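Local coordinates for protein methylenetetrahydrofolate--tRNA-(uracil-5-)-methyltransferase TrmFO (Thermus thermophilus, PDB 3G5R) that probably catalyses the folate-dependent methylation of uridine 54 in tRNA to 5-methyluridine, using FAD as cofactor and NADH or NADPH as reductant, at residues Y157-P162 / G305-N310; E80-A85 / E98-Y103; P135-A140 / R309-N314. All blocks are in the same frame, centred on the assembly; numbering follows the deposited sequence.

Contact 1. Residues Y157-P162 / G305-N310; sequences YDAASP and GVMHRN. With THG ((6S)-5,6,7,8-tetrahydrofolate), chain C.
Asp158 meets His308 through backbone and side chain. Its backbone N donates to His308 O at 3.0 Å, while its carboxylate oxygen OD2 accepts a bent bond from the backbone N of His308 at 2.8 Å, the nitrogen lying nearly in line with the C-O bond; the same N-H reaches Asp158 O weakly. CG of Asp158 stands between backbone N and carbonyl carbon (chi1 55°), a turn that brings the carboxylate across to strand 301-313. The other oxygen, OD1, takes a hydrogen from a water 2.5 Å away, and this water lies in the plane of the His308 imidazole, 3.1 Å from ND1. One face of that ring covers the pterin of tetrahydrofolate, with CE1 of His308 3.4 Å from C4A of the ligand. The pterin amino group N2 then donates to Arg309 O at 2.8 Å and to Asn310 OD1 at 2.7 Å. On the reverse face of the sheet, CD of Arg309 rests over the Tyr157 ring in a CH-pi contact. Antiparallel strands 154-165 and 301-313 carry these groups. The pterin is thus recognised by a stacked imidazole and two carbonyl acceptors, and Asp158 grips the strand through OD2 and the imidazole through the water.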
loop_
_atom_site.group_PDB
_atom_site.type_symbol
_atom_site.label_atom_id
_atom_site.label_comp_id
_atom_site.label_asym_id
_atom_site.label_seq_id
_atom_site.Cartn_x
_atom_site.Cartn_y
_atom_site.Cartn_z
ATOM N N TYR A 157 14.142 1.471 0.627
ATOM C CA TYR A 157 13.472 2.466 1.445
ATOM C C TYR A 157 12.302 3.048 0.681
ATOM O O TYR A 157 12.325 3.108 -0.550
ATOM C CB TYR A 157 14.441 3.597 1.817
ATOM C CG TYR A 157 15.607 3.151 2.672
ATOM C CD1 TYR A 157 16.725 2.551 2.099
ATOM C CD2 TYR A 157 15.592 3.330 4.047
ATOM C CE1 TYR A 157 17.791 2.138 2.878
ATOM C CE2 TYR A 157 16.657 2.924 4.832
ATOM C CZ TYR A 157 17.751 2.326 4.243
ATOM O OH TYR A 157 18.811 1.922 5.024
ATOM N N ASP A 158 11.271 3.469 1.401
ATOM C CA ASP A 158 10.271 4.309 0.770
ATOM C C ASP A 158 10.497 5.760 1.181
ATOM O O ASP A 158 11.123 6.044 2.204
ATOM C CB ASP A 158 8.827 3.818 0.999
ATOM C CG ASP A 158 8.468 3.643 2.464
ATOM O OD1 ASP A 158 7.501 2.903 2.741
ATOM O OD2 ASP A 158 9.113 4.251 3.336
ATOM N N ALA A 159 10.033 6.664 0.336
ATOM C CA ALA A 159 10.129 8.093 0.580
ATOM C C ALA A 159 8.921 8.672 -0.118
ATOM O O ALA A 159 9.000 9.138 -1.256
ATOM C CB ALA A 159 11.401 8.652 -0.007
ATOM N N ALA A 160 7.793 8.597 0.565
ATOM C CA ALA A 160 6.514 8.892 -0.050
ATOM C C ALA A 160 6.062 10.285 0.329
ATOM O O ALA A 160 6.186 10.705 1.482
ATOM C CB ALA A 160 5.486 7.871 0.374
ATOM N N SER A 161 5.556 11.006 -0.659
ATOM C CA SER A 161 4.939 12.291 -0.411
ATOM C C SER A 161 3.449 12.066 -0.192
ATOM O O SER A 161 2.902 11.034 -0.595
ATOM C CB SER A 161 5.172 13.226 -1.596
ATOM O OG SER A 161 4.726 12.635 -2.800
ATOM N N PRO A 162 2.785 13.020 0.468
ATOM C CA PRO A 162 1.351 12.894 0.729
ATOM C C PRO A 162 0.548 12.868 -0.565
ATOM O O PRO A 162 0.884 13.557 -1.529
ATOM C CB PRO A 162 1.017 14.164 1.520
ATOM C CG PRO A 162 2.327 14.641 2.067
ATOM C CD PRO A 162 3.369 14.223 1.085
ATOM N N GLY A 305 2.501 10.970 3.935
ATOM C CA GLY A 305 3.900 10.760 3.618
ATOM C C GLY A 305 4.614 9.960 4.691
ATOM O O GLY A 305 4.288 10.049 5.880
ATOM N N VAL A 306 5.595 9.171 4.269
ATOM C CA VAL A 306 6.417 8.403 5.196
ATOM C C VAL A 306 7.807 8.196 4.623
ATOM O O VAL A 306 8.019 8.293 3.413
ATOM C CB VAL A 306 5.821 7.008 5.495
ATOM C CG1 VAL A 306 4.474 7.132 6.200
ATOM C CG2 VAL A 306 5.688 6.203 4.213
ATOM N N MET A 307 8.752 7.902 5.504
ATOM C CA MET A 307 10.100 7.556 5.087
ATOM C C MET A 307 10.617 6.454 5.998
ATOM O O MET A 307 10.957 6.701 7.152
ATOM C CB MET A 307 10.997 8.790 5.125
ATOM C CG MET A 307 10.555 9.845 4.125
ATOM S SD MET A 307 11.596 11.306 4.119
ATOM C CE MET A 307 13.183 10.573 3.748
ATOM N N HIS A 308 10.643 5.230 5.474
ATOM C CA HIS A 308 10.983 4.049 6.259
ATOM C C HIS A 308 11.958 3.144 5.537
ATOM O O HIS A 308 11.971 3.080 4.307
ATOM C CB HIS A 308 9.736 3.196 6.524
ATOM C CG HIS A 308 8.730 3.841 7.418
ATOM N ND1 HIS A 308 7.375 3.775 7.176
ATOM C CD2 HIS A 308 8.878 4.558 8.556
ATOM C CE1 HIS A 308 6.731 4.427 8.128
ATOM N NE2 HIS A 308 7.619 4.911 8.976
ATOM N N ARG A 309 12.751 2.413 6.311
ATOM C CA ARG A 309 13.412 1.228 5.798
ATOM C C ARG A 309 12.298 0.246 5.412
ATOM O O ARG A 309 11.496 -0.157 6.254
ATOM C CB ARG A 309 14.316 0.635 6.879
ATOM C CG ARG A 309 14.799 -0.771 6.606
ATOM C CD ARG A 309 15.964 -0.805 5.637
ATOM N NE ARG A 309 16.420 -2.181 5.483
ATOM C CZ ARG A 309 15.971 -3.011 4.548
ATOM N NH1 ARG A 309 15.078 -2.589 3.661
ATOM N NH2 ARG A 309 16.428 -4.255 4.493
ATOM N N ASN A 310 12.241 -0.113 4.134
ATOM C CA ASN A 310 11.104 -0.842 3.589
ATOM C C ASN A 310 11.450 -1.413 2.216
ATOM O O ASN A 310 11.452 -0.693 1.226
ATOM C CB ASN A 310 9.921 0.124 3.458
ATOM C CG ASN A 310 8.611 -0.573 3.126
ATOM O OD1 ASN A 310 7.932 -1.092 4.009
ATOM N ND2 ASN A 310 8.233 -0.551 1.849
HETATM N N3 THG C . 6.564 0.321 7.491
HETATM C C2 THG C . 7.910 0.191 7.617
HETATM N N1 THG C . 8.550 0.645 8.756
HETATM C C8A THG C . 7.828 1.224 9.756
HETATM C C4A THG C . 6.424 1.363 9.633
HETATM C C4 THG C . 5.814 0.926 8.532
HETATM N N8 THG C . 8.510 1.721 10.995
HETATM C C7 THG C . 7.665 2.041 12.158
HETATM C C6 THG C . 6.348 2.683 11.709
HETATM N N5 THG C . 5.678 1.945 10.704
HETATM O O4 THG C . 4.429 1.057 8.395
HETATM N N2 THG C . 8.679 -0.439 6.566
HETATM O O HOH W 1 5.977 2.419 4.709
#

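Contact 2. Residues E80-A85 / E98-Y103; sequences EAADLA and EEFSGY. With CA (calcium ion), chain D.
Two helices joined through the short strands 86-87 and 92-95 pack here, helix 77-84 against the start of helix 97-109, with their segment axes 8.6 Å apart and running at 143° to each other. The backbones come nearest at Ala81 and Phe100; Ala81 CB lies 3.8 Å from both Phe100 CD2 and Tyr103 CD2, so that one methyl group fits between two aromatic side chains. CG of Tyr103 is anti to the backbone N (chi1 -176°), which carries the ring across to helix 77-84. There CD1 of Leu84 sits over one ring face, 3.5 Å from CZ of Tyr103, and the phenol OH donates to Glu80 OE1 at 2.5 Å through the lone pair anti to the other carboxylate oxygen. The same OE1 forms a salt bridge with Arg107. This helix pair also packs on strand 92-95, where Val95 meets both Ala82 and Phe100; the Phe100 ring also presents an edge to the amide N of Ala82. Ala85 CB closes the far end, 3.9 Å from Glu99 CG. A water donates to Ala81 O and, weakly, to Glu99 O, bridging the two backbones. Near the end of helix 77-84, Leu84 O binds a calcium ion at 2.5 Å, together with four waters.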
loop_
_atom_site.group_PDB
_atom_site.type_symbol
_atom_site.label_atom_id
_atom_site.label_comp_id
_atom_site.label_asym_id
_atom_site.label_seq_id
_atom_site.Cartn_x
_atom_site.Cartn_y
_atom_site.Cartn_z
ATOM N N GLU A 80 -9.800 -14.078 11.618
ATOM C CA GLU A 80 -10.220 -15.034 12.645
ATOM C C GLU A 80 -9.372 -14.864 13.911
ATOM O O GLU A 80 -9.897 -14.714 15.030
ATOM C CB GLU A 80 -10.099 -16.454 12.087
ATOM C CG GLU A 80 -10.353 -17.568 13.092
ATOM C CD GLU A 80 -10.312 -18.941 12.443
ATOM O OE1 GLU A 80 -9.752 -19.873 13.055
ATOM O OE2 GLU A 80 -10.833 -19.084 11.318
ATOM N N ALA A 81 -8.054 -14.879 13.726
ATOM C CA ALA A 81 -7.113 -14.682 14.819
ATOM C C ALA A 81 -7.309 -13.327 15.501
ATOM O O ALA A 81 -7.233 -13.218 16.730
ATOM C CB ALA A 81 -5.677 -14.820 14.308
ATOM N N ALA A 82 -7.563 -12.293 14.706
ATOM C CA ALA A 82 -7.755 -10.955 15.263
ATOM C C ALA A 82 -9.013 -10.886 16.130
ATOM O O ALA A 82 -8.976 -10.352 17.239
ATOM C CB ALA A 82 -7.799 -9.905 14.159
ATOM N N ASP A 83 -10.119 -11.433 15.631
ATOM C CA ASP A 83 -11.367 -11.387 16.384
ATOM C C ASP A 83 -11.197 -12.092 17.727
ATOM O O ASP A 83 -11.704 -11.631 18.748
ATOM C CB ASP A 83 -12.506 -12.048 15.604
ATOM C CG ASP A 83 -13.120 -11.128 14.560
ATOM O OD1 ASP A 83 -12.984 -9.891 14.681
ATOM O OD2 ASP A 83 -13.762 -11.654 13.627
ATOM N N LEU A 84 -10.488 -13.218 17.711
ATOM C CA LEU A 84 -10.278 -14.012 18.917
ATOM C C LEU A 84 -9.255 -13.394 19.860
ATOM O O LEU A 84 -9.181 -13.772 21.021
ATOM C CB LEU A 84 -9.847 -15.435 18.555
ATOM C CG LEU A 84 -10.873 -16.248 17.772
ATOM C CD1 LEU A 84 -10.265 -17.569 17.307
ATOM C CD2 LEU A 84 -12.129 -16.497 18.607
ATOM N N ALA A 85 -8.462 -12.451 19.367
ATOM C CA ALA A 85 -7.437 -11.827 20.202
ATOM C C ALA A 85 -7.750 -10.359 20.499
ATOM O O ALA A 85 -6.879 -9.606 20.931
ATOM C CB ALA A 85 -6.059 -11.965 19.549
ATOM N N GLU A 98 0.556 -11.459 21.128
ATOM C CA GLU A 98 1.035 -12.813 21.367
ATOM C C GLU A 98 -0.060 -13.843 21.109
ATOM O O GLU A 98 0.200 -14.919 20.568
ATOM C CB GLU A 98 1.583 -12.947 22.795
ATOM C CG GLU A 98 2.892 -12.198 23.030
ATOM C CD GLU A 98 2.755 -10.687 22.872
ATOM O OE1 GLU A 98 3.639 -10.076 22.229
ATOM O OE2 GLU A 98 1.763 -10.112 23.381
ATOM N N GLU A 99 -1.289 -13.514 21.491
ATOM C CA GLU A 99 -2.405 -14.419 21.241
ATOM C C GLU A 99 -2.686 -14.517 19.740
ATOM O O GLU A 99 -2.990 -15.593 19.217
ATOM C CB GLU A 99 -3.653 -13.958 21.993
ATOM C CG GLU A 99 -4.847 -14.875 21.801
ATOM C CD GLU A 99 -4.593 -16.280 22.316
ATOM O OE1 GLU A 99 -3.845 -16.429 23.307
ATOM O OE2 GLU A 99 -5.142 -17.240 21.732
ATOM N N PHE A 100 -2.574 -13.382 19.056
ATOM C CA PHE A 100 -2.797 -13.297 17.617
ATOM C C PHE A 100 -1.818 -14.192 16.859
ATOM O O PHE A 100 -2.220 -15.071 16.096
ATOM C CB PHE A 100 -2.662 -11.832 17.178
ATOM C CG PHE A 100 -2.695 -11.617 15.685
ATOM C CD1 PHE A 100 -1.516 -11.466 14.971
ATOM C CD2 PHE A 100 -3.903 -11.533 15.006
ATOM C CE1 PHE A 100 -1.537 -11.244 13.600
ATOM C CE2 PHE A 100 -3.932 -11.312 13.636
ATOM C CZ PHE A 100 -2.745 -11.167 12.934
ATOM N N SER A 101 -0.529 -13.985 17.088
ATOM C CA SER A 101 0.481 -14.754 16.366
ATOM C C SER A 101 0.521 -16.209 16.832
ATOM O O SER A 101 0.787 -17.112 16.041
ATOM C CB SER A 101 1.859 -14.108 16.520
ATOM O OG SER A 101 2.314 -14.225 17.859
ATOM N N GLY A 102 0.241 -16.437 18.112
ATOM C CA GLY A 102 0.231 -17.788 18.646
ATOM C C GLY A 102 -0.850 -18.642 18.004
ATOM O O GLY A 102 -0.626 -19.806 17.663
ATOM N N TYR A 103 -2.029 -18.056 17.836
ATOM C CA TYR A 103 -3.159 -18.746 17.235
ATOM C C TYR A 103 -2.867 -19.087 15.775
ATOM O O TYR A 103 -3.088 -20.213 15.332
ATOM C CB TYR A 103 -4.411 -17.870 17.333
ATOM C CG TYR A 103 -5.665 -18.532 16.824
ATOM C CD1 TYR A 103 -6.443 -19.319 17.659
ATOM C CD2 TYR A 103 -6.081 -18.363 15.511
ATOM C CE1 TYR A 103 -7.591 -19.929 17.198
ATOM C CE2 TYR A 103 -7.230 -18.966 15.044
ATOM C CZ TYR A 103 -7.979 -19.751 15.895
ATOM O OH TYR A 103 -9.125 -20.360 15.449
HETATM CA CA CA D . -9.783 -13.650 23.407
HETATM O O HOH W 2 -6.256 -15.279 18.335
HETATM O O HOH W 3 -11.047 -12.822 25.586
HETATM O O HOH W 4 -10.481 -11.124 22.925
HETATM O O HOH W 5 -8.982 -15.340 25.524
HETATM O O HOH W 6 -8.171 -15.974 22.925
#

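Contact 3. Residues P135-A140 / R309-N314; sequences PLTSEA and RNTYLN. With FAD (flavin-adenine dinucleotide), chain B; THG ((6S)-5,6,7,8-tetrahydrofolate), chain C; EDO (1,2-ethanediol), chain E.
A buried hydroxyl, Thr311 OG1, is gripped by Arg309 NH1 at 2.8 Å and by a water at 2.6 Å; the hydroxyl and the water both lie in the guanidinium plane, at its edge. That water also accepts from Arg309 NH2 and donates to Thr137 O at 2.6 Å, bridging strand 301-313 to the loop before helix 139-149. The direct backbone link is Thr311 N to Pro135 O, 2.9 Å long and nearly straight at the hydrogen (167°), although the donor is tilted from the carbonyl plane. Leu136 CD2 lies over one guanidinium face, offset toward its rim, and 3.8 Å from Arg309 CG, whose chain bends at chi2 (80°) to bring its end back toward Thr311. NH1 donates to Tyr156 O as well. A leucine in place of Arg309 would probably leave Thr311 OG1 and the bridging water without their guanidinium donors, and Tyr156 O without its NH1 partner. The loop itself follows the flavin cofactor: Pro135 CG lies 3.4 Å from FAD O3', and Ser138 N donates to adenine N7A at 3.2 Å. Pro135 CB also touches N2 of tetrahydrofolate. The contact therefore ties a loop fitted to FAD directly to the strand that holds the pterin, by one backbone bond and a hydrated guanidinium.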
loop_
_atom_site.group_PDB
_atom_site.type_symbol
_atom_site.label_atom_id
_atom_site.label_comp_id
_atom_site.label_asym_id
_atom_site.label_seq_id
_atom_site.Cartn_x
_atom_site.Cartn_y
_atom_site.Cartn_z
ATOM N N PRO A 135 9.028 -6.019 4.702
ATOM C CA PRO A 135 9.865 -4.815 4.615
ATOM C C PRO A 135 11.333 -5.131 4.906
ATOM O O PRO A 135 12.228 -4.407 4.459
ATOM C CB PRO A 135 9.289 -3.915 5.719
ATOM C CG PRO A 135 8.649 -4.894 6.681
ATOM C CD PRO A 135 8.014 -5.890 5.760
ATOM N N LEU A 136 11.570 -6.209 5.643
ATOM C CA LEU A 136 12.928 -6.598 6.006
ATOM C C LEU A 136 13.319 -7.919 5.341
ATOM O O LEU A 136 13.986 -8.761 5.941
ATOM C CB LEU A 136 13.070 -6.667 7.528
ATOM C CG LEU A 136 12.761 -5.333 8.218
ATOM C CD1 LEU A 136 12.756 -5.491 9.742
ATOM C CD2 LEU A 136 13.752 -4.263 7.772
ATOM N N THR A 137 12.860 -8.090 4.105
ATOM C CA THR A 137 13.312 -9.167 3.223
ATOM C C THR A 137 14.829 -9.325 3.342
ATOM O O THR A 137 15.564 -8.339 3.267
ATOM C CB THR A 137 12.961 -8.836 1.755
ATOM O OG1 THR A 137 11.537 -8.896 1.568
ATOM C CG2 THR A 137 13.648 -9.804 0.786
ATOM N N SER A 138 15.293 -10.558 3.533
ATOM C CA SER A 138 16.728 -10.803 3.712
ATOM C C SER A 138 17.525 -10.252 2.534
ATOM O O SER A 138 17.037 -10.212 1.406
ATOM C CB SER A 138 17.010 -12.299 3.895
ATOM O OG SER A 138 17.066 -12.963 2.644
ATOM N N GLU A 139 18.755 -9.818 2.799
ATOM C CA GLU A 139 19.584 -9.228 1.753
ATOM C C GLU A 139 19.831 -10.192 0.598
ATOM O O GLU A 139 19.838 -9.788 -0.560
ATOM C CB GLU A 139 20.914 -8.717 2.321
ATOM C CG GLU A 139 21.942 -8.327 1.259
ATOM C CD GLU A 139 21.444 -7.261 0.287
ATOM O OE1 GLU A 139 22.182 -6.946 -0.672
ATOM O OE2 GLU A 139 20.326 -6.733 0.474
ATOM N N ALA A 140 20.022 -11.469 0.912
ATOM C CA ALA A 140 20.247 -12.470 -0.127
ATOM C C ALA A 140 19.103 -12.505 -1.142
ATOM O O ALA A 140 19.336 -12.524 -2.351
ATOM C CB ALA A 140 20.457 -13.849 0.487
ATOM N N ARG A 309 12.751 2.413 6.311
ATOM C CA ARG A 309 13.412 1.228 5.798
ATOM C C ARG A 309 12.298 0.246 5.412
ATOM O O ARG A 309 11.496 -0.157 6.254
ATOM C CB ARG A 309 14.316 0.635 6.879
ATOM C CG ARG A 309 14.799 -0.771 6.606
ATOM C CD ARG A 309 15.964 -0.805 5.637
ATOM N NE ARG A 309 16.420 -2.181 5.483
ATOM C CZ ARG A 309 15.971 -3.011 4.548
ATOM N NH1 ARG A 309 15.078 -2.589 3.661
ATOM N NH2 ARG A 309 16.428 -4.255 4.493
ATOM N N ASN A 310 12.241 -0.113 4.134
ATOM C CA ASN A 310 11.104 -0.842 3.589
ATOM C C ASN A 310 11.450 -1.413 2.216
ATOM O O ASN A 310 11.452 -0.693 1.226
ATOM C CB ASN A 310 9.921 0.124 3.458
ATOM C CG ASN A 310 8.611 -0.573 3.126
ATOM O OD1 ASN A 310 7.932 -1.092 4.009
ATOM N ND2 ASN A 310 8.233 -0.551 1.849
ATOM N N THR A 311 11.766 -2.703 2.161
ATOM C CA THR A 311 12.057 -3.356 0.891
ATOM C C THR A 311 10.761 -3.642 0.135
ATOM O O THR A 311 9.855 -4.273 0.673
ATOM C CB THR A 311 12.832 -4.665 1.116
ATOM O OG1 THR A 311 14.128 -4.356 1.656
ATOM C CG2 THR A 311 13.004 -5.429 -0.186
ATOM N N TYR A 312 10.668 -3.159 -1.102
ATOM C CA TYR A 312 9.474 -3.414 -1.909
ATOM C C TYR A 312 9.759 -3.354 -3.402
ATOM O O TYR A 312 10.748 -2.764 -3.833
ATOM C CB TYR A 312 8.336 -2.452 -1.538
ATOM C CG TYR A 312 8.539 -1.017 -1.980
ATOM C CD1 TYR A 312 9.426 -0.182 -1.314
ATOM C CD2 TYR A 312 7.830 -0.494 -3.050
ATOM C CE1 TYR A 312 9.607 1.134 -1.709
ATOM C CE2 TYR A 312 8.005 0.817 -3.456
ATOM C CZ TYR A 312 8.897 1.627 -2.781
ATOM O OH TYR A 312 9.073 2.931 -3.184
ATOM N N LEU A 313 8.879 -3.972 -4.180
ATOM C CA LEU A 313 9.020 -4.036 -5.627
ATOM C C LEU A 313 8.252 -2.927 -6.329
ATOM O O LEU A 313 7.282 -2.388 -5.792
ATOM C CB LEU A 313 8.494 -5.379 -6.133
ATOM C CG LEU A 313 9.237 -6.615 -5.640
ATOM C CD1 LEU A 313 8.443 -7.870 -5.989
ATOM C CD2 LEU A 313 10.631 -6.664 -6.248
ATOM N N ASN A 314 8.689 -2.592 -7.541
ATOM C CA ASN A 314 7.926 -1.686 -8.384
ATOM C C ASN A 314 6.750 -2.444 -8.981
ATOM O O ASN A 314 6.852 -3.014 -10.070
ATOM C CB ASN A 314 8.795 -1.095 -9.495
ATOM C CG ASN A 314 8.135 0.092 -10.176
ATOM O OD1 ASN A 314 6.998 0.005 -10.640
ATOM N ND2 ASN A 314 8.844 1.209 -10.230
HETATM P PA FAD B . 6.358 -9.523 7.530
HETATM O O1A FAD B . 7.604 -8.826 8.019
HETATM O O2A FAD B . 5.226 -9.572 8.516
HETATM O O5B FAD B . 6.707 -11.031 7.113
HETATM C C5B FAD B . 7.790 -11.326 6.267
HETATM C C4B FAD B . 8.395 -12.619 6.793
HETATM O O4B FAD B . 9.364 -13.068 5.868
HETATM C C3B FAD B . 9.115 -12.426 8.126
HETATM O O3B FAD B . 8.672 -13.427 9.021
HETATM C C2B FAD B . 10.584 -12.619 7.791
HETATM O O2B FAD B . 11.273 -13.257 8.843
HETATM C C1B FAD B . 10.495 -13.530 6.582
HETATM N N9A FAD B . 11.634 -13.496 5.652
HETATM C C8A FAD B . 12.289 -12.404 5.155
HETATM N N7A FAD B . 13.244 -12.841 4.301
HETATM C C5A FAD B . 13.185 -14.196 4.235
HETATM C C6A FAD B . 13.918 -15.148 3.530
HETATM N N6A FAD B . 14.755 -14.771 2.565
HETATM N N1A FAD B . 13.608 -16.483 3.685
HETATM C C2A FAD B . 12.596 -16.876 4.537
HETATM N N3A FAD B . 11.876 -15.930 5.242
HETATM C C4A FAD B . 12.173 -14.617 5.080
HETATM N N1 FAD B . 2.188 -1.955 9.792
HETATM C C2 FAD B . 1.032 -1.546 10.425
HETATM O O2 FAD B . -0.063 -1.718 9.886
HETATM N N3 FAD B . 1.100 -0.926 11.659
HETATM C C4 FAD B . 2.327 -0.735 12.258
HETATM O O4 FAD B . 2.387 -0.185 13.357
HETATM C C4X FAD B . 3.492 -1.155 11.622
HETATM N N5 FAD B . 4.720 -0.962 12.220
HETATM C C5X FAD B . 5.860 -1.393 11.578
HETATM C C6 FAD B . 7.096 -1.202 12.183
HETATM C C7 FAD B . 8.252 -1.633 11.553
HETATM C C7M FAD B . 9.581 -1.416 12.214
HETATM C C8 FAD B . 8.174 -2.251 10.309
HETATM C C8M FAD B . 9.420 -2.719 9.617
HETATM C C9 FAD B . 6.936 -2.446 9.705
HETATM C C9A FAD B . 5.778 -2.014 10.331
HETATM N N10 FAD B . 4.544 -2.200 9.717
HETATM C C10 FAD B . 3.417 -1.780 10.381
HETATM C "C1'" FAD B . 4.459 -2.334 8.210
HETATM C "C2'" FAD B . 3.831 -3.648 7.706
HETATM O "O2'" FAD B . 2.413 -3.605 7.696
HETATM C "C3'" FAD B . 4.302 -4.850 8.517
HETATM O "O3'" FAD B . 5.698 -4.966 8.334
HETATM C "C4'" FAD B . 3.617 -6.154 8.100
HETATM O "O4'" FAD B . 3.975 -7.161 9.018
HETATM C "C5'" FAD B . 4.038 -6.593 6.702
HETATM O "O5'" FAD B . 3.559 -7.900 6.429
HETATM P P FAD B . 4.441 -8.855 5.495
HETATM O O1P FAD B . 4.570 -8.214 4.141
HETATM O O2P FAD B . 3.874 -10.253 5.501
HETATM O O3P FAD B . 5.920 -8.795 6.165
HETATM N N3 THG C . 6.564 0.321 7.491
HETATM C C2 THG C . 7.910 0.191 7.617
HETATM N N1 THG C . 8.550 0.645 8.756
HETATM C C8A THG C . 7.828 1.224 9.756
HETATM C C4A THG C . 6.424 1.363 9.633
HETATM C C4 THG C . 5.814 0.926 8.532
HETATM N N8 THG C . 8.510 1.721 10.995
HETATM C C7 THG C . 7.665 2.041 12.158
HETATM C C6 THG C . 6.348 2.683 11.709
HETATM N N5 THG C . 5.678 1.945 10.704
HETATM O O4 THG C . 4.429 1.057 8.395
HETATM N N2 THG C . 8.679 -0.439 6.566
HETATM C C1 EDO E . 10.055 1.248 -6.557
HETATM O O1 EDO E . 9.943 2.650 -6.836
HETATM C C2 EDO E . 11.363 0.722 -7.146
HETATM O O2 EDO E . 11.332 0.870 -8.569
HETATM O O HOH W 7 16.081 -6.011 2.265
#

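Contacts 1 and 3 meet on strand 301-313 and share Arg309 and Asn310, so both reach the tetrahydrofolate. Contact 1 joins this strand to its sheet neighbour 154-165, whereas contact 3 joins it to a loop beside FAD; Tyr157 and Asp158 of the first pack on Tyr312 of the second. Contact 3 is the more buried and combines one backbone bond, a bridging water and side-chain packing, while contact 1 ranges from buried Asp158 to exposed Tyr157. Contact 2 stands apart, its centre 29 Å from that of contact 1 and 26 Å from that of contact 3. It is helix packing, apolar inside, with a Tyr-Glu bond and a calcium-binding carbonyl toward its more exposed side.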